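Local structure of probable glutamine-binding lipoprotein GlnH (GLNBP) (Mycobacterium tuberculosis, 6H20) at residues D78-A82 and I117-T121; P27-L31 and F134-Y138. The protein probably binds aspartate and related amino acids outside the membrane, here holding asparagine, and probably takes part in regulating protein kinase G and glutamate metabolism. All blocks are in the same frame, centred on the assembly; numbering follows the deposited sequence.

Both contacts are largely buried. Contact 1 lies near the centre of the molecule, where the start of helix 77-90 meets strand 117-118 and the residues that follow, beside the bound asparagine; contact 2 lies farther out, where strand 29-30, early in the chain, meets the loop between strands 132-134 and 139-148. The first combines a carboxylate-to-amide bond with apolar packing and ligand recognition. The second rests on a serine-to-carbonyl bond, methyl contacts and bridging water. Y138, at the end of 134-138, ties them together: its OH is 2.6 Å from D78 OD1, a probable hydrogen bond, and its ring packs against I81 while its OH touches V119.

Contact 1. Residues D78-A82 and I117-T121; sequences DVDIA and IVVKT. With ASN (asparagine), chain B.
The helix carrying D78-A82 approaches strand 117-118 and the residues that follow it, and the backbones come nearest at D78 and V119, whose CA atoms lie 5.6 Å apart. D78 O accepts the A82 backbone N in the regular helical pattern, while T121 takes a left-handed backbone conformation and presents both O and OG1 to the asparagine. T121 N donates to D78 OD2 at 2.8 Å with an N-H...O angle of 150°. It reaches the carboxylate on its syn side, 28° out of plane. With OD1 taken up by Y138, both carboxylate oxygens are bound and the rotation of the group is restrained.

V119 fills the angle between helix and strand with its two methyls. V119 CG1 sits 3.4 Å from D78 O and also meets I81 CG2, the two side chains crossing at about a right angle. V119 CG2 faces A82 CB at 3.8 Å, and I117 CD1 packs more loosely on that same CB. V119 O is buried without a polar partner in the model. K120 turns from the helix, and its NZ forms a salt bridge with D58.

T121 holds the asparagine by two groups. With chi1 of 62°, T121 OG1 stands between the backbone N and carbonyl carbon and donates to ligand OD1 at 2.8 Å, while the ligand's amino N donates to T121 O at 2.7 Å. D78 is therefore a second-shell residue that fixes the amide of a first-shell threonine. The ligand is also hydrogen-bonded to D209, R106, R128, T171 and S123 in this amino-acid pocket of a family 3 solute-binding protein.

Contact 2. Residues P27-L31 and F134-Y138; sequences PTASL and FSTVY
S30 extends its OG anti to the backbone N (chi1 -174°), which carries the hydroxyl across to F134 O, and V137 holds CG2 anti to its carbonyl carbon, directed at T28. The meeting joins strand 29-30, paired in parallel with the C-terminal strand 284-285, to the loop leading into strand 139-148 of the solute-binding fold. S30 OG donates to F134 O at 2.7 Å; the donor lies in the carbonyl plane, on a lone pair, with a C=O...O angle of 143°. N251 ND2 of helix 244-259 also bonds to S30 OG, linking this helix to the contact.

Beside that bond, T136 CG2 rests 3.7 Å from S30 CB. At the other end V137 CG2 lies against CB and CG2 of T28, at 3.7 Å and 3.8 Å, the side chains meeting at a slant. The loop is braced from within by S135 OG, which donates to T136 O, while T136 OG1 bonds to R258. Between the backbones, one water accepts from V137 N at 3.1 Å and donates to T28 O at 2.7 Å.

Contact 1. Residues D78-A82 and I117-T121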
loop_
_atom_site.group_PDB
_atom_site.type_symbol
_atom_site.label_atom_id
_atom_site.label_comp_id
_atom_site.label_asym_id
_atom_site.label_seq_id
_atom_site.Cartn_x
_atom_site.Cartn_y
_atom_site.Cartn_z
ATOM N N ASP A 78 2.043 8.234 -0.445
ATOM C CA ASP A 78 3.084 7.452 0.220
ATOM C C ASP A 78 4.428 8.177 0.199
ATOM O O ASP A 78 5.175 8.138 1.188
ATOM C CB ASP A 78 3.221 6.074 -0.429
ATOM C CG ASP A 78 2.208 5.064 0.086
ATOM O OD1 ASP A 78 1.637 5.258 1.183
ATOM O OD2 ASP A 78 2.039 4.036 -0.603
ATOM N N VAL A 79 4.757 8.834 -0.917
ATOM C CA VAL A 79 5.970 9.648 -0.980
ATOM C C VAL A 79 5.949 10.714 0.110
ATOM O O VAL A 79 6.957 10.952 0.797
ATOM C CB VAL A 79 6.092 10.274 -2.381
ATOM C CG1 VAL A 79 7.280 11.213 -2.430
ATOM C CG2 VAL A 79 6.208 9.178 -3.420
ATOM N N ASP A 80 4.797 11.359 0.291
ATOM C CA ASP A 80 4.689 12.433 1.271
ATOM C C ASP A 80 4.766 11.900 2.695
ATOM O O ASP A 80 5.384 12.539 3.554
ATOM C CB ASP A 80 3.416 13.244 1.020
ATOM C CG ASP A 80 3.534 14.149 -0.198
ATOM O OD1 ASP A 80 4.662 14.368 -0.696
ATOM O OD2 ASP A 80 2.482 14.639 -0.660
ATOM N N ILE A 81 4.161 10.733 2.957
ATOM C CA ILE A 81 4.299 10.093 4.272
ATOM C C ILE A 81 5.770 9.835 4.573
ATOM O O ILE A 81 6.276 10.174 5.654
ATOM C CB ILE A 81 3.470 8.794 4.341
ATOM C CG1 ILE A 81 1.970 9.095 4.328
ATOM C CG2 ILE A 81 3.868 7.999 5.586
ATOM C CD1 ILE A 81 1.442 9.771 5.603
ATOM N N ALA A 82 6.490 9.262 3.599
ATOM C CA ALA A 82 7.917 9.002 3.783
ATOM C C ALA A 82 8.678 10.293 4.024
ATOM O O ALA A 82 9.601 10.334 4.846
ATOM C CB ALA A 82 8.494 8.262 2.564
ATOM N N ILE A 117 12.902 1.962 5.115
ATOM C CA ILE A 117 11.467 1.774 5.276
ATOM C C ILE A 117 10.855 1.491 3.913
ATOM O O ILE A 117 11.407 1.865 2.871
ATOM C CB ILE A 117 10.759 2.989 5.923
ATOM C CG1 ILE A 117 10.862 4.234 5.033
ATOM C CG2 ILE A 117 11.337 3.265 7.319
ATOM C CD1 ILE A 117 10.134 5.460 5.598
ATOM N N VAL A 118 9.722 0.797 3.927
ATOM C CA VAL A 118 8.856 0.661 2.755
ATOM C C VAL A 118 7.602 1.469 3.046
ATOM O O VAL A 118 6.950 1.261 4.075
ATOM C CB VAL A 118 8.498 -0.808 2.482
ATOM C CG1 VAL A 118 7.367 -0.914 1.452
ATOM C CG2 VAL A 118 9.723 -1.584 1.991
ATOM N N VAL A 119 7.283 2.412 2.173
ATOM C CA VAL A 119 6.010 3.132 2.223
ATOM C C VAL A 119 5.391 2.896 0.855
ATOM O O VAL A 119 5.667 3.620 -0.112
ATOM C CB VAL A 119 6.161 4.625 2.530
ATOM C CG1 VAL A 119 4.793 5.233 2.866
ATOM C CG2 VAL A 119 7.128 4.857 3.705
ATOM N N LYS A 120 4.622 1.814 0.749
ATOM C CA LYS A 120 4.077 1.385 -0.536
ATOM C C LYS A 120 2.820 0.581 -0.271
ATOM O O LYS A 120 2.826 -0.653 -0.370
ATOM C CB LYS A 120 5.107 0.558 -1.318
ATOM C CG LYS A 120 4.683 0.363 -2.780
ATOM C CD LYS A 120 5.344 -0.857 -3.397
ATOM C CE LYS A 120 4.930 -1.078 -4.853
ATOM N NZ LYS A 120 3.489 -0.824 -5.143
ATOM N N THR A 121 1.755 1.295 0.092
ATOM C CA THR A 121 0.428 0.737 0.366
ATOM C C THR A 121 0.487 -0.620 1.077
ATOM O O THR A 121 -0.206 -1.565 0.710
ATOM C CB THR A 121 -0.429 0.666 -0.919
ATOM O OG1 THR A 121 0.178 -0.201 -1.900
ATOM C CG2 THR A 121 -0.604 2.059 -1.531
HETATM N N ASN B . -2.336 -3.156 0.084
HETATM C CA ASN B . -2.250 -4.406 -0.669
HETATM C C ASN B . -1.053 -5.205 -0.186
HETATM O O ASN B . -0.650 -6.188 -0.835
HETATM C CB ASN B . -2.148 -4.132 -2.171
HETATM C CG ASN B . -0.846 -3.478 -2.559
HETATM O OD1 ASN B . -0.121 -2.932 -1.733
HETATM N ND2 ASN B . -0.522 -3.564 -3.829
HETATM O OXT ASN B . -0.487 -4.850 0.871
#

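Contact 2. Residues P27-L31 and F134-Y138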
loop_
_atom_site.group_PDB
_atom_site.type_symbol
_atom_site.label_atom_id
_atom_site.label_comp_id
_atom_site.label_asym_id
_atom_site.label_seq_id
_atom_site.Cartn_x
_atom_site.Cartn_y
_atom_site.Cartn_z
ATOM N N PRO A 27 -2.717 -7.686 14.335
ATOM C CA PRO A 27 -1.554 -7.223 13.570
ATOM C C PRO A 27 -1.295 -5.733 13.661
ATOM O O PRO A 27 -0.130 -5.326 13.559
ATOM C CB PRO A 27 -1.879 -7.665 12.134
ATOM C CG PRO A 27 -3.374 -7.690 12.099
ATOM C CD PRO A 27 -3.808 -8.153 13.461
ATOM N N THR A 28 -2.324 -4.899 13.858
ATOM C CA THR A 28 -2.114 -3.460 13.728
ATOM C C THR A 28 -1.516 -2.804 14.967
ATOM O O THR A 28 -1.183 -1.617 14.902
ATOM C CB THR A 28 -3.407 -2.739 13.352
ATOM O OG1 THR A 28 -4.372 -2.910 14.394
ATOM C CG2 THR A 28 -3.967 -3.278 12.029
ATOM N N ALA A 29 -1.371 -3.520 16.081
ATOM C CA ALA A 29 -0.743 -2.941 17.261
ATOM C C ALA A 29 0.768 -2.881 17.073
ATOM O O ALA A 29 1.394 -3.857 16.643
ATOM C CB ALA A 29 -1.071 -3.782 18.490
ATOM N N SER A 30 1.358 -1.730 17.407
ATOM C CA SER A 30 2.779 -1.499 17.157
ATOM C C SER A 30 3.454 -0.950 18.415
ATOM O O SER A 30 2.862 -0.986 19.494
ATOM C CB SER A 30 2.941 -0.566 15.946
ATOM O OG SER A 30 4.295 -0.388 15.556
ATOM N N LEU A 31 4.676 -0.428 18.292
ATOM C CA LEU A 31 5.471 -0.061 19.465
ATOM C C LEU A 31 5.328 1.417 19.807
ATOM O O LEU A 31 5.388 2.285 18.931
ATOM C CB LEU A 31 6.943 -0.374 19.203
ATOM C CG LEU A 31 7.267 -1.857 19.051
ATOM C CD1 LEU A 31 8.736 -2.036 18.716
ATOM C CD2 LEU A 31 6.899 -2.611 20.323
ATOM N N PHE A 134 6.175 -3.320 11.468
ATOM C CA PHE A 134 5.338 -2.270 10.901
ATOM C C PHE A 134 5.115 -1.177 11.932
ATOM O O PHE A 134 5.029 -1.439 13.136
ATOM C CB PHE A 134 3.939 -2.771 10.513
ATOM C CG PHE A 134 3.920 -3.707 9.333
ATOM C CD1 PHE A 134 3.952 -3.214 8.029
ATOM C CD2 PHE A 134 3.827 -5.073 9.526
ATOM C CE1 PHE A 134 3.910 -4.078 6.937
ATOM C CE2 PHE A 134 3.795 -5.948 8.444
ATOM C CZ PHE A 134 3.826 -5.446 7.142
ATOM N N SER A 135 4.984 0.048 11.436
ATOM C CA SER A 135 4.443 1.160 12.200
ATOM C C SER A 135 2.963 0.933 12.491
ATOM O O SER A 135 2.340 -0.026 12.022
ATOM C CB SER A 135 4.537 2.451 11.388
ATOM O OG SER A 135 3.626 2.426 10.290
ATOM N N THR A 136 2.399 1.849 13.281
ATOM C CA THR A 136 0.952 1.934 13.404
ATOM C C THR A 136 0.321 2.272 12.049
ATOM O O THR A 136 0.994 2.643 11.077
ATOM C CB THR A 136 0.562 3.009 14.417
ATOM O OG1 THR A 136 1.142 4.269 14.041
ATOM C CG2 THR A 136 1.023 2.616 15.829
ATOM N N VAL A 137 -1.005 2.151 11.991
ATOM C CA VAL A 137 -1.723 2.310 10.726
ATOM C C VAL A 137 -1.742 3.776 10.320
ATOM O O VAL A 137 -2.147 4.644 11.104
ATOM C CB VAL A 137 -3.154 1.773 10.875
ATOM C CG1 VAL A 137 -3.973 2.027 9.596
ATOM C CG2 VAL A 137 -3.145 0.303 11.254
ATOM N N TYR A 138 -1.344 4.063 9.070
ATOM C CA TYR A 138 -1.395 5.436 8.577
ATOM C C TYR A 138 -2.503 5.700 7.561
ATOM O O TYR A 138 -2.764 6.868 7.239
ATOM C CB TYR A 138 -0.024 5.891 8.026
ATOM C CG TYR A 138 0.404 5.269 6.712
ATOM C CD1 TYR A 138 0.007 5.813 5.497
ATOM C CD2 TYR A 138 1.234 4.150 6.698
ATOM C CE1 TYR A 138 0.418 5.244 4.302
ATOM C CE2 TYR A 138 1.654 3.576 5.499
ATOM C CZ TYR A 138 1.223 4.131 4.306
ATOM O OH TYR A 138 1.634 3.561 3.129
HETATM O O HOH W 1 -2.045 0.970 14.661
HETATM O O HOH W 2 1.109 -2.251 13.181
#